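Local coordinates for conserved Archaeal protein (Sulfolobus acidocaldarius, PDB 4OPC), which catalyses the FAD-dependent hydrogenation of the isoprenoid-chain double bonds of archaeal membrane lipid precursors, turning unsaturated archaeols into saturated ones, at residues K6-I11 with S318-G323; P275-A280 with E440-L445; S399-G402 with L407-L410. All blocks are in the same frame, centred on the assembly; numbering follows the deposited sequence.

Contact 1: K6-I11 with S318-G323; sequences KYDVLI and SAFETG
Phe320, on the last turn of helix 302-322, brings the far end of its ring against Asp8 and Val9, where the chain enters strand 9-12. The apolar part comes first. Val9 presents CG2, the methyl beside its backbone N, at 4.0 Å from Phe320 CE2, and Asp8 contributes its methylene, with CB 3.6 Å from Phe320 CZ. Both approach the ring on a slant.

The backbone oxygen Asp8 O lies in the ring plane at its edge, 3.7 Å from Phe320 CZ, facing the slightly positive rim of the aromatic. The Asp8 carboxylate, its plane turned 73° from that of the ring, brings OD1 to 3.9 Å from Phe320 CE1. Its other oxygen, OD2, accepts a hydrogen bond from the backbone N of Lys31. Phe325 packs edge-to-face with Phe320.

In the mixed sheet of this Rossmann-type FAD-binding fold, strand 9-12 lies between strands 32-35 and 153-156, parallel to both, and the helix closes over its beginning.

No hydrogen bond crosses the interface. Its cohesion therefore comes from dispersion and probably a mild electrostatic attraction between the backbone oxygen of Asp8 and the ring edge, while the aspartate's strongest polar partner is Lys31, just before strand 32-35.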
loop_
_atom_site.group_PDB
_atom_site.type_symbol
_atom_site.label_atom_id
_atom_site.label_comp_id
_atom_site.label_asym_id
_atom_site.label_seq_id
_atom_site.Cartn_x
_atom_site.Cartn_y
_atom_site.Cartn_z
ATOM N N LYS A 6 -7.190 -31.011 -4.085
ATOM C CA LYS A 6 -5.829 -30.850 -3.562
ATOM C C LYS A 6 -4.971 -29.958 -4.449
ATOM O O LYS A 6 -4.695 -30.302 -5.599
ATOM C CB LYS A 6 -5.153 -32.216 -3.421
ATOM C CG LYS A 6 -5.872 -33.172 -2.492
ATOM C CD LYS A 6 -5.440 -32.984 -1.051
ATOM C CE LYS A 6 -6.074 -34.041 -0.158
ATOM N NZ LYS A 6 -5.844 -35.418 -0.682
ATOM N N TYR A 7 -4.533 -28.828 -3.900
ATOM C CA TYR A 7 -3.688 -27.878 -4.609
ATOM C C TYR A 7 -2.385 -27.669 -3.850
ATOM O O TYR A 7 -2.284 -27.977 -2.665
ATOM C CB TYR A 7 -4.410 -26.530 -4.791
ATOM C CG TYR A 7 -5.446 -26.574 -5.891
ATOM C CD1 TYR A 7 -6.681 -27.157 -5.680
ATOM C CD2 TYR A 7 -5.177 -26.043 -7.146
ATOM C CE1 TYR A 7 -7.628 -27.226 -6.691
ATOM C CE2 TYR A 7 -6.118 -26.110 -8.167
ATOM C CZ TYR A 7 -7.342 -26.685 -7.929
ATOM O OH TYR A 7 -8.292 -26.769 -8.931
ATOM N N ASP A 8 -1.372 -27.168 -4.541
ATOM C CA ASP A 8 -0.137 -26.814 -3.866
ATOM C C ASP A 8 -0.304 -25.483 -3.150
ATOM O O ASP A 8 0.053 -25.357 -1.971
ATOM C CB ASP A 8 1.012 -26.732 -4.861
ATOM C CG ASP A 8 1.366 -28.080 -5.424
ATOM O OD1 ASP A 8 1.356 -29.080 -4.659
ATOM O OD2 ASP A 8 1.649 -28.158 -6.639
ATOM N N VAL A 9 -0.849 -24.497 -3.864
ATOM C CA VAL A 9 -1.015 -23.140 -3.348
ATOM C C VAL A 9 -2.418 -22.642 -3.674
ATOM O O VAL A 9 -2.912 -22.852 -4.794
ATOM C CB VAL A 9 0.014 -22.169 -3.995
ATOM C CG1 VAL A 9 -0.158 -20.755 -3.468
ATOM C CG2 VAL A 9 1.431 -22.665 -3.749
ATOM N N LEU A 10 -3.060 -21.988 -2.705
ATOM C CA LEU A 10 -4.315 -21.279 -2.924
ATOM C C LEU A 10 -4.095 -19.792 -2.679
ATOM O O LEU A 10 -3.667 -19.403 -1.585
ATOM C CB LEU A 10 -5.395 -21.801 -1.979
ATOM C CG LEU A 10 -6.686 -20.983 -1.904
ATOM C CD1 LEU A 10 -7.437 -21.000 -3.236
ATOM C CD2 LEU A 10 -7.561 -21.515 -0.790
ATOM N N ILE A 11 -4.387 -18.969 -3.684
ATOM C CA ILE A 11 -4.246 -17.513 -3.557
ATOM C C ILE A 11 -5.638 -16.940 -3.444
ATOM O O ILE A 11 -6.493 -17.196 -4.301
ATOM C CB ILE A 11 -3.511 -16.897 -4.765
ATOM C CG1 ILE A 11 -2.141 -17.557 -4.937
ATOM C CG2 ILE A 11 -3.374 -15.372 -4.596
ATOM C CD1 ILE A 11 -1.482 -17.280 -6.297
ATOM N N SER A 318 10.922 -21.761 -1.813
ATOM C CA SER A 318 11.858 -22.318 -0.846
ATOM C C SER A 318 11.197 -23.378 0.033
ATOM O O SER A 318 11.784 -24.437 0.290
ATOM C CB SER A 318 12.472 -21.208 0.002
ATOM O OG SER A 318 13.283 -20.374 -0.804
ATOM N N ALA A 319 9.974 -23.109 0.472
ATOM C CA ALA A 319 9.240 -24.055 1.307
ATOM C C ALA A 319 8.991 -25.382 0.597
ATOM O O ALA A 319 9.011 -26.443 1.231
ATOM C CB ALA A 319 7.925 -23.444 1.777
ATOM N N PHE A 320 8.751 -25.336 -0.712
ATOM C CA PHE A 320 8.586 -26.575 -1.467
ATOM C C PHE A 320 9.892 -27.363 -1.585
ATOM O O PHE A 320 9.864 -28.581 -1.749
ATOM C CB PHE A 320 7.902 -26.326 -2.823
ATOM C CG PHE A 320 6.404 -26.318 -2.726
ATOM C CD1 PHE A 320 5.696 -27.512 -2.719
ATOM C CD2 PHE A 320 5.708 -25.134 -2.594
ATOM C CE1 PHE A 320 4.316 -27.521 -2.594
ATOM C CE2 PHE A 320 4.326 -25.137 -2.460
ATOM C CZ PHE A 320 3.630 -26.334 -2.460
ATOM N N GLU A 321 11.025 -26.678 -1.456
ATOM C CA GLU A 321 12.337 -27.330 -1.452
ATOM C C GLU A 321 12.616 -28.053 -0.143
ATOM O O GLU A 321 13.246 -29.108 -0.128
ATOM C CB GLU A 321 13.452 -26.300 -1.626
ATOM C CG GLU A 321 13.463 -25.548 -2.931
ATOM C CD GLU A 321 14.567 -24.510 -2.968
ATOM O OE1 GLU A 321 15.356 -24.442 -1.999
ATOM O OE2 GLU A 321 14.653 -23.764 -3.965
ATOM N N THR A 322 12.190 -27.448 0.964
ATOM C CA THR A 322 12.477 -28.001 2.287
ATOM C C THR A 322 11.367 -28.915 2.765
ATOM O O THR A 322 11.590 -29.774 3.623
ATOM C CB THR A 322 12.649 -26.892 3.337
ATOM O OG1 THR A 322 11.452 -26.106 3.402
ATOM C CG2 THR A 322 13.817 -25.982 2.983
ATOM N N GLY A 323 10.172 -28.722 2.214
ATOM C CA GLY A 323 8.977 -29.403 2.682
ATOM C C GLY A 323 8.424 -28.811 3.969
ATOM O O GLY A 323 7.536 -29.388 4.600
#

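Contact 2: P275-A280 with E440-L445; sequences PLYTMA and EVDNVL
Tyr277 reaches out of the loop between strands 261-271 and 280-281 and sets its hydroxyl against one side of helix 434-452. One hydrogen bond crosses: Tyr277 OH donates to Asp442 OD1 over a short 2.6 Å. The hydroxyl arrives from above the carboxylate, 38° out of its plane, and ring and carboxylate planes stand 74° apart. A second bond, with Arg274 NE, grips the same hydroxyl, so the phenol links a loop arginine to a helix aspartate.

Apolar contacts flank this link. Val441 CG1 sits at the ring edge near its plane, 3.8 Å from Tyr277 CE1; the branch points there because it is anti to the backbone N (chi1 175°). One turn further along the helix, Leu445 CD1 comes within 4.0 Å of Tyr277 OH. Tyr424 of helix 410-425 touches both Tyr277 and Val441, while Leu445 also rests on Ile350 of helix 332-357.

The loop has its own bracing: Thr278 OG1 donates to Ala280 O at 2.7 Å, in the carbonyl plane and on a lone pair. The backbone of Tyr277 bonds to Glu176 and Tyr427. A phenylalanine in place of Tyr277 would probably leave Asp442 OD1 and Arg274 NE without the hydroxyl that joins them.

The hydroxyl thus stands between the Arg274 guanidinium and the Asp442 carboxylate, bonded to each: a phenol, presumably neutral, bridges the two charged groups, and both are likely to strengthen its bonds by polarising the O-H.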
loop_
_atom_site.group_PDB
_atom_site.type_symbol
_atom_site.label_atom_id
_atom_site.label_comp_id
_atom_site.label_asym_id
_atom_site.label_seq_id
_atom_site.Cartn_x
_atom_site.Cartn_y
_atom_site.Cartn_z
ATOM N N PRO A 275 4.352 -2.821 7.998
ATOM C CA PRO A 275 3.604 -4.030 7.620
ATOM C C PRO A 275 3.177 -4.864 8.827
ATOM O O PRO A 275 3.562 -4.583 9.967
ATOM C CB PRO A 275 4.597 -4.812 6.750
ATOM C CG PRO A 275 5.948 -4.260 7.089
ATOM C CD PRO A 275 5.757 -2.851 7.560
ATOM N N LEU A 276 2.362 -5.889 8.578
ATOM C CA LEU A 276 2.073 -6.882 9.606
ATOM C C LEU A 276 3.382 -7.327 10.236
ATOM O O LEU A 276 4.343 -7.598 9.519
ATOM C CB LEU A 276 1.448 -8.118 8.961
ATOM C CG LEU A 276 -0.052 -8.358 8.833
ATOM C CD1 LEU A 276 -0.269 -9.833 8.480
ATOM C CD2 LEU A 276 -0.835 -7.975 10.072
ATOM N N TYR A 277 3.425 -7.406 11.565
ATOM C CA TYR A 277 4.662 -7.765 12.253
ATOM C C TYR A 277 5.252 -9.071 11.739
ATOM O O TYR A 277 6.470 -9.177 11.575
ATOM C CB TYR A 277 4.454 -7.816 13.761
ATOM C CG TYR A 277 4.426 -6.453 14.405
ATOM C CD1 TYR A 277 5.449 -5.541 14.180
ATOM C CD2 TYR A 277 3.374 -6.068 15.224
ATOM C CE1 TYR A 277 5.438 -4.293 14.783
ATOM C CE2 TYR A 277 3.357 -4.814 15.825
ATOM C CZ TYR A 277 4.386 -3.942 15.587
ATOM O OH TYR A 277 4.384 -2.692 16.179
ATOM N N THR A 278 4.391 -10.057 11.483
ATOM C CA THR A 278 4.776 -11.168 10.624
ATOM C C THR A 278 3.768 -11.339 9.503
ATOM O O THR A 278 2.549 -11.292 9.727
ATOM C CB THR A 278 4.977 -12.505 11.372
ATOM O OG1 THR A 278 5.308 -13.514 10.409
ATOM C CG2 THR A 278 3.714 -12.931 12.114
ATOM N N MET A 279 4.287 -11.543 8.297
ATOM C CA MET A 279 3.476 -11.799 7.114
ATOM C C MET A 279 3.461 -13.290 6.806
ATOM O O MET A 279 2.934 -13.712 5.774
ATOM C CB MET A 279 4.014 -10.997 5.921
ATOM C CG MET A 279 3.930 -9.487 6.175
ATOM S SD MET A 279 4.908 -8.505 5.009
ATOM C CE MET A 279 3.799 -8.416 3.621
ATOM N N ALA A 280 4.008 -14.097 7.717
ATOM C CA ALA A 280 4.058 -15.553 7.544
ATOM C C ALA A 280 3.654 -16.267 8.822
ATOM O O ALA A 280 4.040 -15.854 9.919
ATOM C CB ALA A 280 5.465 -15.994 7.140
ATOM N N GLU A 440 9.667 -4.312 21.404
ATOM C CA GLU A 440 10.613 -3.218 21.196
ATOM C C GLU A 440 10.067 -2.185 20.213
ATOM O O GLU A 440 10.182 -0.977 20.441
ATOM C CB GLU A 440 11.951 -3.736 20.669
ATOM C CG GLU A 440 12.794 -4.494 21.662
ATOM C CD GLU A 440 14.166 -4.803 21.098
ATOM O OE1 GLU A 440 14.342 -5.895 20.519
ATOM O OE2 GLU A 440 15.062 -3.941 21.219
ATOM N N VAL A 441 9.477 -2.655 19.119
ATOM C CA VAL A 441 8.940 -1.748 18.113
ATOM C C VAL A 441 7.767 -0.959 18.684
ATOM O O VAL A 441 7.694 0.266 18.531
ATOM C CB VAL A 441 8.490 -2.506 16.843
ATOM C CG1 VAL A 441 7.832 -1.540 15.864
ATOM C CG2 VAL A 441 9.683 -3.202 16.196
ATOM N N ASP A 442 6.864 -1.663 19.363
ATOM C CA ASP A 442 5.720 -1.025 20.010
ATOM C C ASP A 442 6.174 0.052 20.985
ATOM O O ASP A 442 5.583 1.131 21.036
ATOM C CB ASP A 442 4.846 -2.057 20.731
ATOM C CG ASP A 442 3.999 -2.884 19.769
ATOM O OD1 ASP A 442 3.730 -2.412 18.645
ATOM O OD2 ASP A 442 3.584 -3.997 20.152
ATOM N N ASN A 443 7.224 -0.231 21.751
ATOM C CA ASN A 443 7.740 0.766 22.687
ATOM C C ASN A 443 8.258 2.026 21.990
ATOM O O ASN A 443 8.006 3.144 22.447
ATOM C CB ASN A 443 8.809 0.170 23.613
ATOM C CG ASN A 443 8.232 -0.813 24.610
ATOM O OD1 ASN A 443 7.020 -0.853 24.829
ATOM N ND2 ASN A 443 9.100 -1.610 25.228
ATOM N N VAL A 444 8.967 1.850 20.880
ATOM C CA VAL A 444 9.450 2.991 20.111
ATOM C C VAL A 444 8.273 3.847 19.649
ATOM O O VAL A 444 8.294 5.072 19.756
ATOM C CB VAL A 444 10.288 2.540 18.892
ATOM C CG1 VAL A 444 10.550 3.709 17.947
ATOM C CG2 VAL A 444 11.587 1.900 19.345
ATOM N N LEU A 445 7.230 3.194 19.151
ATOM C CA LEU A 445 6.049 3.908 18.679
ATOM C C LEU A 445 5.294 4.608 19.812
ATOM O O LEU A 445 4.891 5.760 19.662
ATOM C CB LEU A 445 5.120 2.948 17.937
ATOM C CG LEU A 445 5.702 2.390 16.645
ATOM C CD1 LEU A 445 4.832 1.269 16.116
ATOM C CD2 LEU A 445 5.823 3.479 15.599
#

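Contact 3: S399-G402 with L407-L410; sequences SGLG and LFKL
The ring of Phe408 turns its far end to Leu401, which approaches at a slant, square to neither face nor edge. The leucine touches through its CB and one methyl: Leu401 CB lies 3.9 Å from Phe408 CZ, and Leu401 CD2 lies 4.0 Å from Phe408 CE2. The backbone oxygen Leu401 O is also near, at 4.0 Å from Phe408 CZ. Leu401 can offer CB and a methyl together because its CG stands anti to the backbone N (chi1 -178°), which carries CD2 past the end of the ring.

The same methyl serves a second neighbour, with Leu401 CD2 at 4.3 Å from Leu407 CD1. Ile398 touches both Leu407 and Phe408, and Tyr365 of helix 360-368 packs on Leu401. The side chains meet through carbon, and no hydrogen bond joins the two segments.

The side chain of Leu407 is about 4 Å from the bound phospholipid, so the buried side of the contact borders the lipid site. Such packing is that of a connection between two consecutive helices: the chain leaves helix 388-397, folds Leu401 back on a short 3-10 turn, and enters helix 410-425 with Lys409 at the N-cap.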
loop_
_atom_site.group_PDB
_atom_site.type_symbol
_atom_site.label_atom_id
_atom_site.label_comp_id
_atom_site.label_asym_id
_atom_site.label_seq_id
_atom_site.Cartn_x
_atom_site.Cartn_y
_atom_site.Cartn_z
ATOM N N SER A 399 15.077 28.544 12.459
ATOM C CA SER A 399 15.506 29.043 13.763
ATOM C C SER A 399 14.969 30.441 14.050
ATOM O O SER A 399 15.016 30.907 15.187
ATOM C CB SER A 399 17.037 29.000 13.898
ATOM O OG SER A 399 17.676 29.881 12.983
ATOM N N GLY A 400 14.456 31.100 13.014
ATOM C CA GLY A 400 13.889 32.426 13.159
ATOM C C GLY A 400 12.391 32.422 13.405
ATOM O O GLY A 400 11.798 33.476 13.622
ATOM N N LEU A 401 11.774 31.245 13.385
ATOM C CA LEU A 401 10.326 31.134 13.544
ATOM C C LEU A 401 9.909 31.560 14.950
ATOM O O LEU A 401 10.412 31.034 15.943
ATOM C CB LEU A 401 9.870 29.700 13.249
ATOM C CG LEU A 401 8.378 29.382 13.318
ATOM C CD1 LEU A 401 7.598 30.204 12.306
ATOM C CD2 LEU A 401 8.146 27.893 13.087
ATOM N N GLY A 402 8.992 32.519 15.031
ATOM C CA GLY A 402 8.650 33.132 16.301
ATOM C C GLY A 402 7.315 32.735 16.896
ATOM O O GLY A 402 6.597 33.569 17.451
ATOM N N LEU A 407 7.402 21.789 14.201
ATOM C CA LEU A 407 8.537 21.676 13.288
ATOM C C LEU A 407 9.855 21.506 14.036
ATOM O O LEU A 407 10.764 20.857 13.536
ATOM C CB LEU A 407 8.635 22.905 12.391
ATOM C CG LEU A 407 7.567 22.996 11.303
ATOM C CD1 LEU A 407 7.672 24.380 10.677
ATOM C CD2 LEU A 407 7.736 21.893 10.267
ATOM N N PHE A 408 9.953 22.083 15.231
ATOM C CA PHE A 408 11.188 22.023 16.005
ATOM C C PHE A 408 11.510 20.622 16.522
ATOM O O PHE A 408 12.580 20.412 17.087
ATOM C CB PHE A 408 11.164 23.028 17.164
ATOM C CG PHE A 408 11.206 24.471 16.719
ATOM C CD1 PHE A 408 12.397 25.051 16.308
ATOM C CD2 PHE A 408 10.055 25.248 16.721
ATOM C CE1 PHE A 408 12.441 26.385 15.897
ATOM C CE2 PHE A 408 10.084 26.580 16.310
ATOM C CZ PHE A 408 11.277 27.148 15.898
ATOM N N LYS A 409 10.592 19.679 16.349
ATOM C CA LYS A 409 10.832 18.299 16.761
ATOM C C LYS A 409 11.427 17.450 15.656
ATOM O O LYS A 409 11.561 16.237 15.817
ATOM C CB LYS A 409 9.543 17.658 17.267
ATOM C CG LYS A 409 9.156 18.163 18.654
ATOM C CD LYS A 409 7.789 17.663 19.059
ATOM C CE LYS A 409 7.464 18.035 20.493
ATOM N NZ LYS A 409 8.365 17.351 21.469
ATOM N N LEU A 410 11.806 18.076 14.545
ATOM C CA LEU A 410 12.199 17.301 13.367
ATOM C C LEU A 410 13.456 16.468 13.632
ATOM O O LEU A 410 13.587 15.352 13.113
ATOM C CB LEU A 410 12.412 18.211 12.159
ATOM C CG LEU A 410 12.779 17.456 10.875
ATOM C CD1 LEU A 410 11.628 16.544 10.476
ATOM C CD2 LEU A 410 13.137 18.412 9.749
#

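The three contacts are spread along the molecule, and none touches another. Contacts 1 and 3 lie on opposite sides of the chain's centre, 54 Å apart between centres; the centre of contact 2 is 26 Å from that of contact 1 and 31 Å from that of contact 3. Their segments alternate along the chain for contacts 1 and 2, whereas both segments of contact 3 fall between the two of contact 2. Their distances to the ligands differ. In contact 1 the Val9 side chain is about 14 Å from the reduced flavin cofactor, in contact 2 that of Leu445 is about 14 Å from the phospholipid, and contact 3 alone reaches the lipid's immediate surroundings, through Leu407.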